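Local coordinates for Tol-Pal system protein TolA (Pseudomonas aeruginosa, PDB 1LR0) that is the TolA component of the Tol-Pal system, here its periplasmic C-terminal domain, and probably acts in outer membrane invagination during cell division and outer membrane integrity, at residues 31-36 with 94-99; 51-56 with 115-120; 57-62 with 109-114. All coordinates share one frame; numbering follows the deposited sequence.

Contact 1: residues 31-36 with 94-99; sequences DDLIVN and IPEMQQ
L33 and I34, neighbours on helix 4-41, meet I94 and, in the short 3-10 turn that follows it, E96 and M97; this turn lies between helices 78-91 and 102-108. The tight, buried part is aliphatic. There CG1 of I34 lies 3.8 Å from CD1 of I94, and CD1 of I34 lies 3.9 Å from CE of M97, present as selenomethionine. Both partners cross the isoleucine at about a right angle. M97 reaches it because its chain folds at chi2 (-76°), which brings the terminal methyl to the helix. Around this cluster, I58 and Y109 also touch I34, and L37 covers I94.

The more open side belongs to L33 and E96, both partly exposed. With CG anti to the backbone N (chi1 176°), L33 sends CD2 across the glutamate chain, 3.4 Å from CG of E96, while the same methyl lies 3.8 Å from CG2 of I94. The carboxylate of E96 lies beside this methyl too, OE1 3.8 Å from CD2 of L33. No hydrogen bond or salt bridge crosses between 31-36 and 94-99. The turn is therefore held to the helix by shape and apolar burial, with the acidic group of E96 at its border, meeting a methyl of L33 and no polar partner across the contact.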
ATOM      1  N   ASP A  31      -1.677   3.710  -2.172  1.00 18.77           N
ATOM      2  CA  ASP A  31      -1.608   2.290  -2.437  1.00 20.59           C
ATOM      3  C   ASP A  31      -1.173   2.103  -3.889  1.00 20.27           C
ATOM      4  O   ASP A  31      -0.387   1.191  -4.162  1.00 21.42           O
ATOM      5  CB  ASP A  31      -2.906   1.513  -2.151  1.00 21.07           C
ATOM      6  CG  ASP A  31      -3.184   1.375  -0.640  1.00 28.82           C
ATOM      7  OD1 ASP A  31      -2.295   1.763   0.200  1.00 26.79           O
ATOM      8  OD2 ASP A  31      -4.251   0.889  -0.217  1.00 27.95           O
ATOM      9  N   ASP A  32      -1.644   2.979  -4.766  1.00 18.94           N
ATOM     10  CA  ASP A  32      -1.212   2.974  -6.154  1.00 19.16           C
ATOM     11  C   ASP A  32       0.305   3.233  -6.246  1.00 17.10           C
ATOM     12  O   ASP A  32       1.002   2.523  -7.001  1.00 16.03           O
ATOM     13  CB  ASP A  32      -1.897   4.009  -6.999  1.00 16.83           C
ATOM     14  CG  ASP A  32      -3.305   3.670  -7.357  1.00 23.51           C
ATOM     15  OD1 ASP A  32      -3.683   2.481  -7.256  1.00 22.27           O
ATOM     16  OD2 ASP A  32      -4.076   4.623  -7.803  1.00 25.58           O
ATOM     17  N   LEU A  33       0.773   4.235  -5.508  1.00 17.30           N
ATOM     18  CA  LEU A  33       2.195   4.530  -5.464  1.00 17.18           C
ATOM     19  C   LEU A  33       2.964   3.292  -4.984  1.00 15.40           C
ATOM     20  O   LEU A  33       3.917   2.885  -5.598  1.00 16.64           O
ATOM     21  CB  LEU A  33       2.472   5.806  -4.674  1.00 18.30           C
ATOM     22  CG  LEU A  33       3.940   6.212  -4.455  1.00 17.15           C
ATOM     23  CD1 LEU A  33       4.439   6.663  -5.754  1.00 19.63           C
ATOM     24  CD2 LEU A  33       4.042   7.289  -3.439  1.00 22.94           C
ATOM     25  N   ILE A  34       2.524   2.645  -3.926  1.00 14.78           N
ATOM     26  CA  ILE A  34       3.258   1.490  -3.445  1.00 15.94           C
ATOM     27  C   ILE A  34       3.329   0.443  -4.540  1.00 16.05           C
ATOM     28  O   ILE A  34       4.386  -0.094  -4.895  1.00 13.82           O
ATOM     29  CB  ILE A  34       2.572   0.933  -2.229  1.00 15.16           C
ATOM     30  CG1 ILE A  34       2.729   1.874  -1.036  1.00 19.51           C
ATOM     31  CG2 ILE A  34       3.094  -0.439  -1.886  1.00 18.25           C
ATOM     32  CD1 ILE A  34       1.882   1.435   0.152  1.00 16.86           C
ATOM     33  N   VAL A  35       2.184   0.217  -5.146  1.00 14.60           N
ATOM     34  CA  VAL A  35       2.109  -0.810  -6.156  1.00 15.16           C
ATOM     35  C   VAL A  35       3.028  -0.449  -7.329  1.00 11.29           C
ATOM     36  O   VAL A  35       3.811  -1.297  -7.795  1.00 12.45           O
ATOM     37  CB  VAL A  35       0.605  -1.078  -6.599  1.00 14.34           C
ATOM     38  CG1 VAL A  35       0.633  -1.886  -7.849  1.00 17.49           C
ATOM     39  CG2 VAL A  35      -0.117  -1.921  -5.492  1.00 18.43           C
ATOM     40  N   ASN A  36       3.008   0.799  -7.772  1.00 12.72           N
ATOM     41  CA  ASN A  36       3.853   1.153  -8.903  1.00 14.44           C
ATOM     42  C   ASN A  36       5.338   1.024  -8.557  1.00 13.06           C
ATOM     43  O   ASN A  36       6.136   0.539  -9.349  1.00 13.84           O
ATOM     44  CB  ASN A  36       3.546   2.541  -9.412  1.00 15.00           C
ATOM     45  CG  ASN A  36       2.219   2.579 -10.330  1.00 24.29           C
ATOM     46  OD1 ASN A  36       2.301   2.973 -11.460  1.00 36.31           O
ATOM     47  ND2 ASN A  36       1.102   2.072  -9.842  1.00 15.89           N
ATOM     48  N   ILE A  94       9.505   5.555   0.781  1.00 13.71           N
ATOM     49  CA  ILE A  94       8.372   6.210   0.185  1.00 16.21           C
ATOM     50  C   ILE A  94       8.136   7.509   0.946  1.00 16.88           C
ATOM     51  O   ILE A  94       7.190   7.500   1.768  1.00 17.01           O
ATOM     52  CB  ILE A  94       7.119   5.248   0.215  1.00 15.31           C
ATOM     53  CG1 ILE A  94       7.527   3.921  -0.438  1.00 17.53           C
ATOM     54  CG2 ILE A  94       6.067   5.878  -0.598  1.00 20.79           C
ATOM     55  CD1 ILE A  94       6.404   2.905  -0.563  1.00 20.21           C
ATOM     56  N   PRO A  95       8.979   8.551   0.729  1.00 16.40           N
ATOM     57  CA  PRO A  95       8.892   9.835   1.498  1.00 19.20           C
ATOM     58  C   PRO A  95       7.529  10.551   1.327  1.00 21.66           C
ATOM     59  O   PRO A  95       7.094  11.445   2.067  1.00 21.36           O
ATOM     60  CB  PRO A  95      10.061  10.643   0.938  1.00 18.43           C
ATOM     61  CG  PRO A  95      10.455   9.919  -0.363  1.00 15.91           C
ATOM     62  CD  PRO A  95      10.139   8.484  -0.174  1.00 16.20           C
ATOM     63  N   GLU A  96       6.825  10.130   0.278  1.00 21.04           N
ATOM     64  CA  GLU A  96       5.450  10.542   0.052  1.00 19.72           C
ATOM     65  C   GLU A  96       4.638  10.284   1.282  1.00 21.32           C
ATOM     66  O   GLU A  96       3.670  11.034   1.573  1.00 25.43           O
ATOM     67  CB  GLU A  96       4.814   9.877  -1.213  1.00 18.16           C
ATOM     68  CG  GLU A  96       5.479  10.277  -2.524  1.00 18.64           C
ATOM     69  CD  GLU A  96       6.776   9.510  -2.909  1.00 18.56           C
ATOM     70  OE1 GLU A  96       7.328   8.746  -2.086  1.00 16.56           O
ATOM     71  OE2 GLU A  96       7.222   9.675  -4.061  1.00 21.38           O
HETATM   72  N   MSE A  97       5.018   9.323   2.133  1.00 20.70           N
HETATM   73  CA  MSE A  97       4.231   9.120   3.276  1.00 22.13           C
HETATM   74  C   MSE A  97       4.266  10.309   4.188  1.00 25.26           C
HETATM   75  O   MSE A  97       3.412  10.428   5.043  1.00 25.83           O
HETATM   76  CB  MSE A  97       4.685   7.944   4.061  1.00 20.07           C
HETATM   77  CG  MSE A  97       4.622   6.680   3.313  1.00 27.17           C
HETATM   78 SE   MSE A  97       2.663   6.101   3.247  1.00 36.88          SE
HETATM   79  CE  MSE A  97       2.801   5.018   1.486  1.00 27.58           C
ATOM     80  N   GLN A  98       5.210  11.209   4.001  1.00 27.88           N
ATOM     81  CA  GLN A  98       5.349  12.292   4.984  1.00 29.25           C
ATOM     82  C   GLN A  98       4.215  13.277   4.844  1.00 33.60           C
ATOM     83  O   GLN A  98       4.101  14.192   5.625  1.00 36.40           O
ATOM     84  CB  GLN A  98       6.662  13.020   4.818  1.00 28.13           C
ATOM     85  CG  GLN A  98       7.920  12.225   5.230  1.00 28.01           C
ATOM     86  CD  GLN A  98       9.194  12.895   4.802  1.00 32.69           C
ATOM     87  OE1 GLN A  98       9.256  14.121   4.718  1.00 38.02           O
ATOM     88  NE2 GLN A  98      10.224  12.101   4.529  1.00 31.12           N
ATOM     89  N   GLN A  99       3.370  13.105   3.849  1.00 35.13           N
ATOM     90  CA  GLN A  99       2.231  13.977   3.611  1.00 36.48           C
ATOM     91  C   GLN A  99       1.050  13.677   4.496  1.00 34.58           C
ATOM     92  O   GLN A  99       0.100  14.461   4.573  1.00 33.87           O
ATOM     93  CB  GLN A  99       1.795  13.759   2.201  1.00 38.76           C
ATOM     94  CG  GLN A  99       2.947  14.166   1.218  1.00 48.46           C
ATOM     95  CD  GLN A  99       2.603  13.964  -0.281  1.00 61.34           C
ATOM     96  OE1 GLN A  99       3.414  14.324  -1.180  1.00 70.25           O
ATOM     97  NE2 GLN A  99       1.417  13.380  -0.547  1.00 62.96           N
TER

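Contact 2: residues 51-56 with 115-120; sequences GMSVEV and IFKPED
V54 and F116 form an antiparallel hydrogen-bonded pair: V54 N donates to F116 O at 2.8 Å and F116 N returns a bond to V54 O at 2.7 Å, both almost straight. E55 and I115 follow as a non-hydrogen-bonded pair, their chains in contact on the other side of the sheet, where OE1 of E55 is hydrogen-bonded to OG of S72.

F116 loses the most surface here. Its CB lies 3.9 Å from CG1 of V54. The ring, with CG anti to the carbonyl carbon (chi1 -63°), then runs along V56: CD2 is 3.8 Å from CG2 of V56, and CE2 is 3.9 Å from CB of V56, which sits at the ring edge in its plane. At the far end of the ring, CE1 and CZ turn to V35 and I34 of helix 4-41, and V38 of that helix also touches F116.

Past the pair the strands give way to looser structure. K117 takes the N-cap position of helix 118-123, and P118 opens that helix with CD 3.2 Å from M52 O. E119 holds CG in the crowded position between the backbone N and the carbonyl carbon (chi1 53°), and its bent chain brings the carboxylate back to G51. There G51 N donates to OE2 of E119 at 3.2 Å, on the syn side but 26° out of the carboxylate plane, with a weak second bond to OE1. A water bridges M52 O and OE2 of E119. The arrangement is an antiparallel strand pair ending in a loop-to-helix junction, in a TonB C-terminal-like domain; in this chain the sheet packs on helix 4-41 and strand 111-116 leads into helix 118-123.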
ATOM      1  N   GLY A  51      -3.137 -14.731 -12.228  1.00 13.68           N
ATOM      2  CA  GLY A  51      -4.070 -15.434 -11.351  1.00 12.55           C
ATOM      3  C   GLY A  51      -3.554 -15.578  -9.952  1.00 14.93           C
ATOM      4  O   GLY A  51      -4.249 -15.985  -9.056  1.00 14.16           O
HETATM    5  N   MSE A  52      -2.243 -15.396  -9.777  1.00 14.18           N
HETATM    6  CA  MSE A  52      -1.667 -15.476  -8.447  1.00 13.87           C
HETATM    7  C   MSE A  52      -1.835 -14.158  -7.674  1.00 11.98           C
HETATM    8  O   MSE A  52      -1.858 -13.048  -8.282  1.00 11.57           O
HETATM    9  CB  MSE A  52      -0.111 -15.825  -8.553  1.00 14.98           C
HETATM   10  CG  MSE A  52       0.196 -17.213  -9.108  1.00 15.69           C
HETATM   11 SE   MSE A  52       2.182 -17.360  -9.098  1.00 23.86          SE
HETATM   12  CE  MSE A  52       2.174 -19.317  -9.555  1.00 20.20           C
ATOM     13  N   SER A  53      -1.832 -14.272  -6.326  1.00  9.90           N
ATOM     14  CA  SER A  53      -1.904 -13.140  -5.436  1.00 12.16           C
ATOM     15  C   SER A  53      -1.105 -13.384  -4.206  1.00 11.31           C
ATOM     16  O   SER A  53      -1.218 -14.460  -3.637  1.00  8.99           O
ATOM     17  CB  SER A  53      -3.401 -12.957  -4.939  1.00 13.43           C
ATOM     18  OG  SER A  53      -4.119 -12.353  -5.937  1.00 20.22           O
ATOM     19  N   VAL A  54      -0.245 -12.460  -3.815  1.00 12.11           N
ATOM     20  CA  VAL A  54       0.429 -12.574  -2.538  1.00 12.10           C
ATOM     21  C   VAL A  54       0.146 -11.339  -1.697  1.00 12.90           C
ATOM     22  O   VAL A  54       0.184 -10.208  -2.224  1.00 14.08           O
ATOM     23  CB  VAL A  54       1.946 -12.765  -2.680  1.00  9.17           C
ATOM     24  CG1 VAL A  54       2.619 -11.544  -3.420  1.00 14.53           C
ATOM     25  CG2 VAL A  54       2.617 -12.935  -1.326  1.00 12.84           C
ATOM     26  N   GLU A  55      -0.231 -11.531  -0.434  1.00 12.58           N
ATOM     27  CA  GLU A  55      -0.355 -10.398   0.485  1.00 10.98           C
ATOM     28  C   GLU A  55       0.958 -10.243   1.281  1.00 12.07           C
ATOM     29  O   GLU A  55       1.427 -11.162   1.928  1.00 13.60           O
ATOM     30  CB  GLU A  55      -1.526 -10.460   1.513  1.00 11.71           C
ATOM     31  CG  GLU A  55      -1.839  -9.146   2.210  1.00 10.52           C
ATOM     32  CD  GLU A  55      -3.060  -9.411   3.119  1.00 19.59           C
ATOM     33  OE1 GLU A  55      -2.942 -10.517   3.602  1.00 19.78           O
ATOM     34  OE2 GLU A  55      -4.027  -8.653   3.287  1.00 21.30           O
ATOM     35  N   VAL A  56       1.463  -9.031   1.299  1.00 12.02           N
ATOM     36  CA  VAL A  56       2.681  -8.700   1.977  1.00 13.67           C
ATOM     37  C   VAL A  56       2.442  -7.650   3.009  1.00 15.66           C
ATOM     38  O   VAL A  56       1.817  -6.645   2.704  1.00 13.44           O
ATOM     39  CB  VAL A  56       3.701  -8.083   0.924  1.00 14.40           C
ATOM     40  CG1 VAL A  56       4.905  -7.585   1.637  1.00 16.86           C
ATOM     41  CG2 VAL A  56       4.057  -9.150  -0.125  1.00 15.15           C
ATOM     42  N   ILE A 115      -1.827  -6.437  -1.455  1.00 11.30           N
ATOM     43  CA  ILE A 115      -1.872  -7.600  -2.285  1.00 10.59           C
ATOM     44  C   ILE A 115      -1.198  -7.293  -3.562  1.00 10.60           C
ATOM     45  O   ILE A 115      -1.509  -6.319  -4.224  1.00 13.92           O
ATOM     46  CB  ILE A 115      -3.345  -7.967  -2.527  1.00 12.44           C
ATOM     47  CG1 ILE A 115      -3.952  -8.493  -1.204  1.00 14.47           C
ATOM     48  CG2 ILE A 115      -3.467  -9.069  -3.603  1.00 12.85           C
ATOM     49  CD1 ILE A 115      -5.485  -8.714  -1.360  1.00 20.93           C
ATOM     50  N   PHE A 116      -0.276  -8.142  -3.924  1.00 10.68           N
ATOM     51  CA  PHE A 116       0.396  -8.053  -5.211  1.00 11.03           C
ATOM     52  C   PHE A 116       0.072  -9.186  -6.141  1.00 12.20           C
ATOM     53  O   PHE A 116       0.016 -10.339  -5.684  1.00 11.41           O
ATOM     54  CB  PHE A 116       1.924  -8.038  -4.993  1.00 12.40           C
ATOM     55  CG  PHE A 116       2.377  -6.823  -4.194  1.00 10.40           C
ATOM     56  CD1 PHE A 116       2.356  -5.575  -4.756  1.00 16.73           C
ATOM     57  CD2 PHE A 116       2.812  -6.930  -2.888  1.00 17.01           C
ATOM     58  CE1 PHE A 116       2.803  -4.459  -4.057  1.00 13.01           C
ATOM     59  CE2 PHE A 116       3.203  -5.790  -2.206  1.00 14.58           C
ATOM     60  CZ  PHE A 116       3.223  -4.576  -2.812  1.00 15.83           C
ATOM     61  N   LYS A 117      -0.065  -8.915  -7.440  1.00 12.12           N
ATOM     62  CA  LYS A 117      -0.331  -9.921  -8.485  1.00 10.35           C
ATOM     63  C   LYS A 117       0.731  -9.773  -9.563  1.00 10.39           C
ATOM     64  O   LYS A 117       1.098  -8.639  -9.962  1.00  9.89           O
ATOM     65  CB  LYS A 117      -1.716  -9.700  -9.133  1.00 13.24           C
ATOM     66  CG  LYS A 117      -2.833  -9.605  -8.167  1.00 14.81           C
ATOM     67  CD  LYS A 117      -4.192  -9.337  -8.849  1.00 17.42           C
ATOM     68  CE  LYS A 117      -5.421  -9.136  -7.871  1.00 21.15           C
ATOM     69  NZ  LYS A 117      -6.662  -8.982  -8.808  1.00 15.46           N
ATOM     70  N   PRO A 118       1.191 -10.857 -10.127  1.00  9.78           N
ATOM     71  CA  PRO A 118       2.208 -10.766 -11.189  1.00 10.38           C
ATOM     72  C   PRO A 118       1.742  -9.904 -12.327  1.00 11.69           C
ATOM     73  O   PRO A 118       2.565  -9.197 -12.876  1.00 11.80           O
ATOM     74  CB  PRO A 118       2.335 -12.214 -11.680  1.00  9.67           C
ATOM     75  CG  PRO A 118       2.063 -13.046 -10.483  1.00 11.48           C
ATOM     76  CD  PRO A 118       0.851 -12.264  -9.835  1.00 10.35           C
ATOM     77  N   GLU A 119       0.463 -10.005 -12.717  1.00 10.62           N
ATOM     78  CA  GLU A 119       0.043  -9.273 -13.886  1.00 12.03           C
ATOM     79  C   GLU A 119       0.023  -7.746 -13.606  1.00 11.95           C
ATOM     80  O   GLU A 119       0.325  -6.941 -14.478  1.00 11.55           O
ATOM     81  CB  GLU A 119      -1.322  -9.761 -14.383  1.00 12.09           C
ATOM     82  CG  GLU A 119      -2.362  -9.767 -13.337  1.00 12.83           C
ATOM     83  CD  GLU A 119      -2.510 -11.122 -12.582  1.00 19.98           C
ATOM     84  OE1 GLU A 119      -1.508 -11.766 -12.189  1.00 13.79           O
ATOM     85  OE2 GLU A 119      -3.645 -11.562 -12.383  1.00 16.45           O
ATOM     86  N   ASP A 120      -0.298  -7.342 -12.375  1.00  9.90           N
ATOM     87  CA  ASP A 120      -0.287  -5.949 -12.056  1.00 11.12           C
ATOM     88  C   ASP A 120       1.124  -5.411 -11.869  1.00  9.34           C
ATOM     89  O   ASP A 120       1.472  -4.274 -12.215  1.00  9.87           O
ATOM     90  CB  ASP A 120      -1.128  -5.747 -10.833  1.00 12.38           C
ATOM     91  CG  ASP A 120      -2.630  -5.730 -11.159  1.00 15.63           C
ATOM     92  OD1 ASP A 120      -3.014  -5.414 -12.345  1.00 12.58           O
ATOM     93  OD2 ASP A 120      -3.475  -6.024 -10.288  1.00 14.34           O
TER
HETATM   94  O   HOH W   1      -4.031 -12.614  -9.782  1.00 16.22           O

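Contact 3: residues 57-62 with 109-114; sequences LIEMLP and YRQRRI
L57, R110 and M60 bury the most surface here, each against a different part of the opposing chain. L57 lies on the more solvent-facing side of the sheet. Its CG is anti to the backbone N (chi1 172°), and CD1 sits over one face of the R113 guanidinium, off toward the rim, 3.7 Å from NH1 of R113. The same methyl reaches CB of Q111 at 4.1 Å. Farther along this side E59 and Q111 run side by side in the same direction.

R110 crosses the chain end of strand 54-60. Its CG lies 3.5 Å from M60 O, and a bend at chi3 (-69°) brings the guanidinium obliquely to P62, with NH2 3.5 Å from CG of the proline. D106 takes the charge in a salt bridge, so the proline contributes packing while the aspartate holds the polar end. R110 also accepts through its backbone, since M60 N bonds to R110 O at 3.1 Å.

M60, a selenomethionine, turns to the opposite, buried side. CE of M60 lies 3.3 Å from Y109 O and at the edge of the tyrosine ring; F105, I66 and M97 also touch M60. On this same side I58 packs on I114, and R112 points toward helix 4-41, where D31 receives it in a salt bridge. I58 and R112 make a reciprocal backbone pair: I58 N to R112 O is 2.9 Å and R112 N to I58 O is 2.8 Å. The lengths 57-60 and 111-114 run 149° apart, as expected of neighbours in a twisted antiparallel sheet, here the central and an outer strand of the three-stranded sheet of this TonB C-terminal-like domain of TolA.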
ATOM      1  N   LEU A  57       2.989  -7.857   4.203  1.00 15.92           N
ATOM      2  CA  LEU A  57       2.965  -6.833   5.266  1.00 14.08           C
ATOM      3  C   LEU A  57       4.217  -6.063   5.167  1.00 16.76           C
ATOM      4  O   LEU A  57       5.292  -6.589   5.212  1.00 17.74           O
ATOM      5  CB  LEU A  57       2.870  -7.562   6.597  1.00 16.41           C
ATOM      6  CG  LEU A  57       3.029  -6.600   7.749  1.00 21.06           C
ATOM      7  CD1 LEU A  57       1.765  -5.825   7.948  1.00 24.15           C
ATOM      8  CD2 LEU A  57       3.372  -7.468   8.963  1.00 26.06           C
ATOM      9  N   ILE A  58       3.966  -4.807   4.870  1.00 17.74           N
ATOM     10  CA  ILE A  58       4.914  -3.770   4.723  1.00 18.90           C
ATOM     11  C   ILE A  58       4.981  -2.921   6.005  1.00 19.83           C
ATOM     12  O   ILE A  58       3.963  -2.363   6.456  1.00 20.04           O
ATOM     13  CB  ILE A  58       4.566  -2.897   3.592  1.00 17.97           C
ATOM     14  CG1 ILE A  58       4.308  -3.660   2.282  1.00 18.06           C
ATOM     15  CG2 ILE A  58       5.681  -1.947   3.361  1.00 20.44           C
ATOM     16  CD1 ILE A  58       4.060  -2.734   1.117  1.00 14.59           C
ATOM     17  N   GLU A  59       6.195  -2.779   6.512  1.00 17.59           N
ATOM     18  CA  GLU A  59       6.476  -1.955   7.726  1.00 20.85           C
ATOM     19  C   GLU A  59       7.298  -0.738   7.348  1.00 18.78           C
ATOM     20  O   GLU A  59       8.342  -0.895   6.713  1.00 18.29           O
ATOM     21  CB  GLU A  59       7.245  -2.810   8.768  1.00 23.27           C
ATOM     22  CG  GLU A  59       6.406  -3.980   9.231  1.00 33.53           C
ATOM     23  CD  GLU A  59       7.015  -4.857  10.311  1.00 43.15           C
ATOM     24  OE1 GLU A  59       7.719  -4.346  11.248  1.00 45.47           O
ATOM     25  OE2 GLU A  59       6.761  -6.091  10.195  1.00 41.92           O
HETATM   26  N   MSE A  60       6.823   0.442   7.746  1.00 18.17           N
HETATM   27  CA  MSE A  60       7.422   1.720   7.465  1.00 20.14           C
HETATM   28  C   MSE A  60       7.574   2.623   8.694  1.00 22.90           C
HETATM   29  O   MSE A  60       6.833   2.507   9.664  1.00 20.59           O
HETATM   30  CB  MSE A  60       6.640   2.515   6.410  1.00 20.64           C
HETATM   31  CG  MSE A  60       6.816   1.923   5.003  1.00 22.71           C
HETATM   32 SE   MSE A  60       5.862   2.876   3.658  1.00 36.27          SE
HETATM   33  CE  MSE A  60       4.165   1.780   3.946  1.00 35.10           C
ATOM     34  N   LEU A  61       8.508   3.561   8.582  1.00 25.45           N
ATOM     35  CA  LEU A  61       8.615   4.674   9.537  1.00 24.23           C
ATOM     36  C   LEU A  61       7.916   5.823   8.970  1.00 23.65           C
ATOM     37  O   LEU A  61       7.773   5.936   7.759  1.00 21.84           O
ATOM     38  CB  LEU A  61      10.089   5.077   9.708  1.00 25.31           C
ATOM     39  CG  LEU A  61      10.953   3.978  10.272  1.00 26.01           C
ATOM     40  CD1 LEU A  61      12.499   4.332  10.381  1.00 30.03           C
ATOM     41  CD2 LEU A  61      10.377   3.514  11.612  1.00 32.66           C
ATOM     42  N   PRO A  62       7.544   6.790   9.803  1.00 24.22           N
ATOM     43  CA  PRO A  62       6.865   7.972   9.305  1.00 23.16           C
ATOM     44  C   PRO A  62       7.639   8.718   8.238  1.00 22.68           C
ATOM     45  O   PRO A  62       7.009   9.428   7.451  1.00 22.76           O
ATOM     46  CB  PRO A  62       6.772   8.849  10.545  1.00 24.18           C
ATOM     47  CG  PRO A  62       6.839   7.913  11.624  1.00 26.65           C
ATOM     48  CD  PRO A  62       7.714   6.796  11.259  1.00 24.03           C
ATOM     49  N   TYR A 109      -0.447   3.106   7.798  1.00 22.11           N
ATOM     50  CA  TYR A 109       0.737   2.885   6.947  1.00 22.68           C
ATOM     51  C   TYR A 109       1.943   2.469   7.647  1.00 23.55           C
ATOM     52  O   TYR A 109       2.888   1.985   7.015  1.00 21.93           O
ATOM     53  CB  TYR A 109       1.055   4.066   6.051  1.00 23.15           C
ATOM     54  CG  TYR A 109       0.087   4.144   4.878  1.00 27.04           C
ATOM     55  CD1 TYR A 109      -1.093   4.907   4.939  1.00 27.41           C
ATOM     56  CD2 TYR A 109       0.283   3.380   3.745  1.00 26.92           C
ATOM     57  CE1 TYR A 109      -1.947   4.995   3.863  1.00 21.97           C
ATOM     58  CE2 TYR A 109      -0.655   3.413   2.672  1.00 27.54           C
ATOM     59  CZ  TYR A 109      -1.762   4.210   2.753  1.00 27.75           C
ATOM     60  OH  TYR A 109      -2.706   4.297   1.702  1.00 27.95           O
ATOM     61  N   ARG A 110       1.951   2.575   8.974  1.00 23.37           N
ATOM     62  CA  ARG A 110       3.031   1.985   9.706  1.00 24.41           C
ATOM     63  C   ARG A 110       3.167   0.488   9.520  1.00 23.59           C
ATOM     64  O   ARG A 110       4.308  -0.085   9.463  1.00 22.85           O
ATOM     65  CB  ARG A 110       2.935   2.366  11.208  1.00 25.92           C
ATOM     66  CG  ARG A 110       4.191   2.043  11.965  1.00 28.99           C
ATOM     67  CD  ARG A 110       4.178   2.515  13.446  1.00 33.06           C
ATOM     68  NE  ARG A 110       4.210   3.975  13.642  1.00 36.45           N
ATOM     69  CZ  ARG A 110       5.344   4.717  13.825  1.00 32.40           C
ATOM     70  NH1 ARG A 110       6.539   4.170  13.770  1.00 35.29           N
ATOM     71  NH2 ARG A 110       5.276   6.019  14.048  1.00 35.92           N
ATOM     72  N   GLN A 111       2.043  -0.211   9.423  1.00 23.27           N
ATOM     73  CA  GLN A 111       2.071  -1.607   9.110  1.00 23.11           C
ATOM     74  C   GLN A 111       0.937  -1.680   8.102  1.00 24.65           C
ATOM     75  O   GLN A 111      -0.162  -1.261   8.412  1.00 24.33           O
ATOM     76  CB  GLN A 111       1.748  -2.482  10.306  1.00 26.19           C
ATOM     77  CG  GLN A 111       2.925  -2.842  11.234  1.00 34.39           C
ATOM     78  CD  GLN A 111       2.652  -4.167  11.950  1.00 43.33           C
ATOM     79  OE1 GLN A 111       3.570  -4.892  12.247  1.00 49.67           O
ATOM     80  NE2 GLN A 111       1.368  -4.488  12.183  1.00 50.99           N
ATOM     81  N   ARG A 112       1.203  -2.058   6.865  1.00 20.53           N
ATOM     82  CA  ARG A 112       0.122  -2.064   5.859  1.00 21.06           C
ATOM     83  C   ARG A 112       0.196  -3.359   5.034  1.00 20.65           C
ATOM     84  O   ARG A 112       1.306  -3.702   4.580  1.00 17.12           O
ATOM     85  CB  ARG A 112       0.158  -0.901   4.877  1.00 21.85           C
ATOM     86  CG  ARG A 112      -1.246  -0.697   4.181  1.00 24.60           C
ATOM     87  CD  ARG A 112      -1.558   0.618   3.589  1.00 26.34           C
ATOM     88  NE  ARG A 112      -2.783   0.672   2.778  1.00 25.40           N
ATOM     89  CZ  ARG A 112      -4.010   0.845   3.249  1.00 32.57           C
ATOM     90  NH1 ARG A 112      -4.208   1.042   4.539  1.00 33.27           N
ATOM     91  NH2 ARG A 112      -5.034   0.883   2.396  1.00 28.17           N
ATOM     92  N   ARG A 113      -0.923  -4.065   4.824  1.00 18.08           N
ATOM     93  CA  ARG A 113      -0.910  -5.267   4.002  1.00 17.59           C
ATOM     94  C   ARG A 113      -1.378  -4.930   2.630  1.00 15.65           C
ATOM     95  O   ARG A 113      -2.521  -4.457   2.464  1.00 14.02           O
ATOM     96  CB  ARG A 113      -1.833  -6.311   4.627  1.00 18.84           C
ATOM     97  CG  ARG A 113      -1.339  -6.878   5.930  1.00 20.42           C
ATOM     98  CD  ARG A 113      -2.375  -7.821   6.632  1.00 30.75           C
ATOM     99  NE  ARG A 113      -1.715  -8.471   7.738  1.00 38.21           N
ATOM    100  CZ  ARG A 113      -1.368  -7.873   8.890  1.00 52.01           C
ATOM    101  NH1 ARG A 113      -1.662  -6.596   9.130  1.00 53.23           N
ATOM    102  NH2 ARG A 113      -0.729  -8.560   9.842  1.00 55.06           N
ATOM    103  N   ILE A 114      -0.546  -5.208   1.636  1.00 14.72           N
ATOM    104  CA  ILE A 114      -0.906  -4.922   0.220  1.00 14.89           C
ATOM    105  C   ILE A 114      -0.871  -6.243  -0.564  1.00 12.81           C
ATOM    106  O   ILE A 114      -0.013  -7.074  -0.344  1.00 12.50           O
ATOM    107  CB  ILE A 114       0.166  -3.999  -0.331  1.00 16.87           C
ATOM    108  CG1 ILE A 114       0.191  -2.638   0.404  1.00 18.46           C
ATOM    109  CG2 ILE A 114      -0.042  -3.735  -1.774  1.00 14.76           C
ATOM    110  CD1 ILE A 114      -1.030  -1.794   0.098  1.00 22.28           C
TER

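How the contacts relate
Contacts 2 and 3 are successive lengths of one strand pair, 54-60 with 111-116, joined by a probable hydrogen bond from V56 N to I114 O; contact 3 is nested in the loop that contact 2 closes. Contact 1 is the buried one, apolar and without hydrogen bonds, where helix 4-41 meets the 94-99 turn beneath the sheet. The sheet contacts instead combine backbone bonds with one buried and one solvent-facing side, and contact 2 adds carboxylate and water bonds at its outer end. The helix of contact 1 serves both in different ways, giving an acidic partner to the arginine side of contact 3 and apolar side chains to contact 2.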